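Local coordinates for filamentation induced by cAMP protein Fic (Desulfovibrio alaskensis, PDB 4RGL), which belongs to the Fic/DOC family, a mainly helical fold, and carries a C-terminal domain of the helix-turn-helix clan, at residues R83-A97 / L110-D122. Sequence-based numbering, arbitrary orientation.
Sequences REIQEVRNAFATYEA and LAAHELLMRGLVD
Asn90 reaches from helix 82-95 to the C-terminal end of helix 106-117. Its CB rests on two backbone carbonyls, Leu116 O at 3.3 Å and Leu115 O at a similar distance. CG stays close to the same pair. With CG anti to the carbonyl carbon (chi1 -74°), the amide is directed at the turn that follows the helix. There ND2 donates to Arg118 O at 2.8 Å, in the carbonyl plane and on a lone pair. A second, weak bond runs from ND2 to Leu116 O. One buried amide nitrogen thus serves two carbonyls where the helix gives way to loop. Asn90 OD1 lies 2.9 Å from Gln86 NE2 of its own helix. Leu120 CD1 packs against Asn90 ND2 at 3.5 Å. This branch also meets Glu87 CG, and Leu120 CD2 lies by Gln86 CB. The carboxylate of Glu87 turns to Asn62 instead.

One turn further along helix 82-95, Thr94 sets its OG1 against the peptide link of Leu115 and Leu116. This OG1 donates to Asn90 O within its own helix, from above the carbonyl plane. Its CG2, anti to the backbone N, faces Ala112 O at 3.5 Å. Leu116 CD1 lies 3.9 Å from Ala91 CA, and Leu115 CD1 touches Ala97 CB. Leu195 and Met192 of helix 189-202 touch Thr94 and Leu116 respectively.

The axes of helix 83-95 and helix 110-117 approach to 7.8 Å, with 150° between their N-to-C directions. The arrangement is a close, roughly antiparallel helix pair joined through residues 96-105, with an asparagine binding the carbonyls at one helix end, within the helical Fic fold.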
loop_
_atom_site.group_PDB
_atom_site.type_symbol
_atom_site.label_atom_id
_atom_site.label_comp_id
_atom_site.label_asym_id
_atom_site.label_seq_id
_atom_site.Cartn_x
_atom_site.Cartn_y
_atom_site.Cartn_z
ATOM N N ARG A 83 -10.382 4.725 -19.085
ATOM C CA ARG A 83 -9.291 3.748 -19.169
ATOM C C ARG A 83 -8.402 3.817 -17.917
ATOM O O ARG A 83 -8.014 2.779 -17.384
ATOM C CB ARG A 83 -8.457 3.987 -20.436
ATOM C CG ARG A 83 -7.573 2.828 -20.819
ATOM C CD ARG A 83 -7.008 3.025 -22.208
ATOM N NE ARG A 83 -6.340 1.823 -22.698
ATOM C CZ ARG A 83 -6.964 0.844 -23.343
ATOM N NH1 ARG A 83 -8.272 0.912 -23.563
ATOM N NH2 ARG A 83 -6.288 -0.215 -23.765
ATOM N N GLU A 84 -8.115 5.042 -17.428
ATOM C CA GLU A 84 -7.315 5.227 -16.215
ATOM C C GLU A 84 -8.073 4.745 -14.982
ATOM O O GLU A 84 -7.469 4.176 -14.074
ATOM C CB GLU A 84 -6.912 6.697 -16.042
ATOM C CG GLU A 84 -5.801 7.142 -16.974
ATOM C CD GLU A 84 -5.234 8.513 -16.654
ATOM O OE1 GLU A 84 -5.934 9.309 -15.986
ATOM O OE2 GLU A 84 -4.089 8.796 -17.080
ATOM N N ILE A 85 -9.396 4.980 -14.945
ATOM C CA ILE A 85 -10.234 4.562 -13.821
ATOM C C ILE A 85 -10.331 3.011 -13.786
ATOM O O ILE A 85 -10.280 2.420 -12.704
ATOM C CB ILE A 85 -11.645 5.231 -13.904
ATOM C CG1 ILE A 85 -11.518 6.786 -13.904
ATOM C CG2 ILE A 85 -12.540 4.759 -12.758
ATOM C CD1 ILE A 85 -12.840 7.547 -14.190
ATOM N N GLN A 86 -10.381 2.360 -14.976
ATOM C CA GLN A 86 -10.425 0.899 -15.042
ATOM C C GLN A 86 -9.086 0.288 -14.674
ATOM O O GLN A 86 -9.054 -0.819 -14.134
ATOM C CB GLN A 86 -10.856 0.415 -16.416
ATOM C CG GLN A 86 -12.323 -0.021 -16.454
ATOM C CD GLN A 86 -12.638 -1.100 -15.423
ATOM O OE1 GLN A 86 -13.584 -0.981 -14.638
ATOM N NE2 GLN A 86 -11.840 -2.155 -15.393
ATOM N N GLU A 87 -7.972 1.003 -14.939
ATOM C CA GLU A 87 -6.657 0.547 -14.499
ATOM C C GLU A 87 -6.634 0.419 -12.978
ATOM O O GLU A 87 -6.159 -0.587 -12.452
ATOM C CB GLU A 87 -5.544 1.503 -14.976
ATOM C CG GLU A 87 -5.250 1.420 -16.465
ATOM C CD GLU A 87 -4.018 2.187 -16.916
ATOM O OE1 GLU A 87 -3.264 2.672 -16.041
ATOM O OE2 GLU A 87 -3.769 2.238 -18.142
ATOM N N VAL A 88 -7.247 1.408 -12.269
ATOM C CA VAL A 88 -7.321 1.426 -10.803
ATOM C C VAL A 88 -8.202 0.269 -10.298
ATOM O O VAL A 88 -7.798 -0.456 -9.389
ATOM C CB VAL A 88 -7.846 2.793 -10.280
ATOM C CG1 VAL A 88 -8.031 2.767 -8.766
ATOM C CG2 VAL A 88 -6.917 3.930 -10.693
ATOM N N ARG A 89 -9.408 0.109 -10.876
ATOM C CA ARG A 89 -10.322 -0.958 -10.476
ATOM C C ARG A 89 -9.650 -2.327 -10.632
ATOM O O ARG A 89 -9.660 -3.124 -9.695
ATOM C CB ARG A 89 -11.629 -0.905 -11.296
ATOM C CG ARG A 89 -12.441 0.378 -11.102
ATOM C CD ARG A 89 -13.870 0.195 -11.586
ATOM N NE ARG A 89 -14.643 1.436 -11.505
ATOM C CZ ARG A 89 -14.864 2.241 -12.544
ATOM N NH1 ARG A 89 -14.384 1.934 -13.745
ATOM N NH2 ARG A 89 -15.575 3.351 -12.390
ATOM N N ASN A 90 -9.009 -2.575 -11.801
ATOM C CA ASN A 90 -8.304 -3.838 -12.066
ATOM C C ASN A 90 -7.138 -4.033 -11.093
ATOM O O ASN A 90 -6.966 -5.132 -10.554
ATOM C CB ASN A 90 -7.792 -3.885 -13.516
ATOM C CG ASN A 90 -8.874 -4.106 -14.551
ATOM O OD1 ASN A 90 -10.073 -4.118 -14.250
ATOM N ND2 ASN A 90 -8.467 -4.327 -15.789
ATOM N N ALA A 91 -6.340 -2.963 -10.855
ATOM C CA ALA A 91 -5.207 -3.027 -9.926
ATOM C C ALA A 91 -5.677 -3.392 -8.513
ATOM O O ALA A 91 -5.155 -4.342 -7.919
ATOM C CB ALA A 91 -4.469 -1.704 -9.908
ATOM N N PHE A 92 -6.724 -2.690 -8.004
ATOM C CA PHE A 92 -7.281 -2.985 -6.681
ATOM C C PHE A 92 -7.759 -4.436 -6.608
ATOM O O PHE A 92 -7.499 -5.120 -5.620
ATOM C CB PHE A 92 -8.436 -2.021 -6.338
ATOM C CG PHE A 92 -9.159 -2.380 -5.059
ATOM C CD1 PHE A 92 -8.578 -2.134 -3.819
ATOM C CD2 PHE A 92 -10.408 -2.998 -5.095
ATOM C CE1 PHE A 92 -9.227 -2.505 -2.639
ATOM C CE2 PHE A 92 -11.058 -3.361 -3.916
ATOM C CZ PHE A 92 -10.471 -3.103 -2.696
ATOM N N ALA A 93 -8.420 -4.912 -7.664
ATOM C CA ALA A 93 -8.903 -6.283 -7.728
ATOM C C ALA A 93 -7.735 -7.288 -7.703
ATOM O O ALA A 93 -7.838 -8.342 -7.063
ATOM C CB ALA A 93 -9.733 -6.480 -8.982
ATOM N N THR A 94 -6.608 -6.933 -8.358
ATOM C CA THR A 94 -5.444 -7.811 -8.480
ATOM C C THR A 94 -4.719 -7.952 -7.125
ATOM O O THR A 94 -4.421 -9.072 -6.705
ATOM C CB THR A 94 -4.494 -7.275 -9.567
ATOM O OG1 THR A 94 -5.251 -6.993 -10.742
ATOM C CG2 THR A 94 -3.375 -8.249 -9.894
ATOM N N TYR A 95 -4.443 -6.815 -6.440
ATOM C CA TYR A 95 -3.725 -6.836 -5.152
ATOM C C TYR A 95 -4.545 -7.544 -4.058
ATOM O O TYR A 95 -3.964 -8.168 -3.171
ATOM C CB TYR A 95 -3.365 -5.412 -4.701
ATOM C CG TYR A 95 -2.113 -4.867 -5.355
ATOM C CD1 TYR A 95 -2.167 -4.239 -6.597
ATOM C CD2 TYR A 95 -0.879 -4.932 -4.710
ATOM C CE1 TYR A 95 -1.016 -3.733 -7.205
ATOM C CE2 TYR A 95 0.276 -4.411 -5.299
ATOM C CZ TYR A 95 0.206 -3.824 -6.554
ATOM O OH TYR A 95 1.339 -3.334 -7.152
ATOM N N GLU A 96 -5.890 -7.474 -4.136
ATOM C CA GLU A 96 -6.742 -8.115 -3.130
ATOM C C GLU A 96 -6.745 -9.648 -3.294
ATOM O O GLU A 96 -7.178 -10.355 -2.387
ATOM C CB GLU A 96 -8.184 -7.569 -3.196
ATOM C CG GLU A 96 -8.311 -6.107 -2.776
ATOM C CD GLU A 96 -7.796 -5.783 -1.385
ATOM O OE1 GLU A 96 -8.269 -6.412 -0.410
ATOM O OE2 GLU A 96 -6.979 -4.840 -1.264
ATOM N N ALA A 97 -6.210 -10.155 -4.416
ATOM C CA ALA A 97 -6.208 -11.596 -4.692
ATOM C C ALA A 97 -4.801 -12.231 -4.472
ATOM O O ALA A 97 -4.573 -13.373 -4.884
ATOM C CB ALA A 97 -6.676 -11.850 -6.117
ATOM N N LEU A 110 0.207 -15.705 -14.313
ATOM C CA LEU A 110 -0.680 -15.446 -15.442
ATOM C C LEU A 110 -2.064 -15.025 -14.957
ATOM O O LEU A 110 -2.636 -14.074 -15.490
ATOM C CB LEU A 110 -0.781 -16.691 -16.342
ATOM C CG LEU A 110 0.559 -17.211 -16.899
ATOM C CD1 LEU A 110 0.367 -18.477 -17.664
ATOM C CD2 LEU A 110 1.252 -16.157 -17.765
ATOM N N ALA A 111 -2.573 -15.681 -13.894
ATOM C CA ALA A 111 -3.865 -15.321 -13.295
ATOM C C ALA A 111 -3.859 -13.850 -12.799
ATOM O O ALA A 111 -4.865 -13.142 -12.946
ATOM C CB ALA A 111 -4.185 -16.265 -12.143
ATOM N N ALA A 112 -2.709 -13.389 -12.261
ATOM C CA ALA A 112 -2.554 -12.013 -11.796
ATOM C C ALA A 112 -2.577 -11.033 -12.966
ATOM O O ALA A 112 -3.253 -10.002 -12.894
ATOM C CB ALA A 112 -1.254 -11.868 -11.019
ATOM N N HIS A 113 -1.849 -11.360 -14.056
ATOM C CA HIS A 113 -1.799 -10.510 -15.246
ATOM C C HIS A 113 -3.198 -10.376 -15.876
ATOM O O HIS A 113 -3.564 -9.287 -16.341
ATOM C CB HIS A 113 -0.802 -11.067 -16.263
ATOM C CG HIS A 113 -0.653 -10.212 -17.478
ATOM N ND1 HIS A 113 -1.264 -10.546 -18.673
ATOM C CD2 HIS A 113 -0.033 -9.016 -17.622
ATOM C CE1 HIS A 113 -0.962 -9.570 -19.512
ATOM N NE2 HIS A 113 -0.223 -8.626 -18.921
ATOM N N GLU A 114 -4.003 -11.475 -15.829
ATOM C CA GLU A 114 -5.382 -11.473 -16.313
ATOM C C GLU A 114 -6.235 -10.446 -15.534
ATOM O O GLU A 114 -6.880 -9.601 -16.150
ATOM C CB GLU A 114 -5.998 -12.896 -16.208
ATOM C CG GLU A 114 -7.524 -12.932 -16.040
ATOM C CD GLU A 114 -8.345 -12.269 -17.134
ATOM O OE1 GLU A 114 -7.813 -12.073 -18.251
ATOM O OE2 GLU A 114 -9.528 -11.958 -16.874
ATOM N N LEU A 115 -6.204 -10.498 -14.189
ATOM C CA LEU A 115 -6.988 -9.579 -13.357
ATOM C C LEU A 115 -6.561 -8.141 -13.568
ATOM O O LEU A 115 -7.403 -7.240 -13.540
ATOM C CB LEU A 115 -6.848 -9.941 -11.879
ATOM C CG LEU A 115 -7.589 -11.178 -11.427
ATOM C CD1 LEU A 115 -7.179 -11.564 -10.026
ATOM C CD2 LEU A 115 -9.083 -10.970 -11.495
ATOM N N LEU A 116 -5.251 -7.917 -13.766
ATOM C CA LEU A 116 -4.683 -6.586 -13.900
ATOM C C LEU A 116 -5.009 -5.963 -15.264
ATOM O O LEU A 116 -5.199 -4.751 -15.349
ATOM C CB LEU A 116 -3.153 -6.652 -13.705
ATOM C CG LEU A 116 -2.402 -5.313 -13.723
ATOM C CD1 LEU A 116 -2.678 -4.511 -12.452
ATOM C CD2 LEU A 116 -0.921 -5.535 -13.870
HETATM N N MSE A 117 -5.041 -6.777 -16.331
HETATM C CA MSE A 117 -5.188 -6.237 -17.693
HETATM C C MSE A 117 -6.583 -6.530 -18.307
HETATM O O MSE A 117 -6.842 -6.120 -19.443
HETATM C CB MSE A 117 -4.091 -6.805 -18.622
HETATM C CG MSE A 117 -2.664 -6.528 -18.132
HETATM SE SE MSE A 117 -2.317 -4.646 -17.769
HETATM C CE MSE A 117 -2.626 -3.928 -19.476
ATOM N N ARG A 118 -7.476 -7.229 -17.558
ATOM C CA ARG A 118 -8.799 -7.604 -18.072
ATOM C C ARG A 118 -9.502 -6.410 -18.726
ATOM O O ARG A 118 -9.612 -5.341 -18.116
ATOM C CB ARG A 118 -9.673 -8.177 -16.956
ATOM C CG ARG A 118 -11.072 -8.596 -17.431
ATOM C CD ARG A 118 -11.899 -9.152 -16.300
ATOM N NE ARG A 118 -11.271 -10.326 -15.706
ATOM C CZ ARG A 118 -11.752 -10.966 -14.651
ATOM N NH1 ARG A 118 -12.866 -10.547 -14.063
ATOM N NH2 ARG A 118 -11.117 -12.022 -14.164
ATOM N N GLY A 119 -9.910 -6.593 -19.989
ATOM C CA GLY A 119 -10.663 -5.595 -20.744
ATOM C C GLY A 119 -9.851 -4.419 -21.261
ATOM O O GLY A 119 -10.401 -3.535 -21.921
ATOM N N LEU A 120 -8.545 -4.393 -20.976
ATOM C CA LEU A 120 -7.699 -3.267 -21.384
ATOM C C LEU A 120 -6.821 -3.629 -22.573
ATOM O O LEU A 120 -6.436 -2.744 -23.343
ATOM C CB LEU A 120 -6.809 -2.806 -20.209
ATOM C CG LEU A 120 -7.540 -2.322 -18.950
ATOM C CD1 LEU A 120 -6.568 -2.163 -17.784
ATOM C CD2 LEU A 120 -8.284 -1.016 -19.209
ATOM N N VAL A 121 -6.435 -4.920 -22.687
ATOM C CA VAL A 121 -5.462 -5.367 -23.690
ATOM C C VAL A 121 -5.924 -6.697 -24.330
ATOM O O VAL A 121 -6.806 -7.367 -23.790
ATOM C CB VAL A 121 -4.049 -5.499 -23.039
ATOM C CG1 VAL A 121 -3.113 -6.356 -23.891
ATOM C CG2 VAL A 121 -3.443 -4.126 -22.781
ATOM N N ASP A 122 -5.355 -7.044 -25.513
ATOM C CA ASP A 122 -5.715 -8.268 -26.224
ATOM C C ASP A 122 -5.095 -9.503 -25.546
ATOM O O ASP A 122 -5.825 -10.429 -25.181
ATOM C CB ASP A 122 -5.280 -8.189 -27.698
#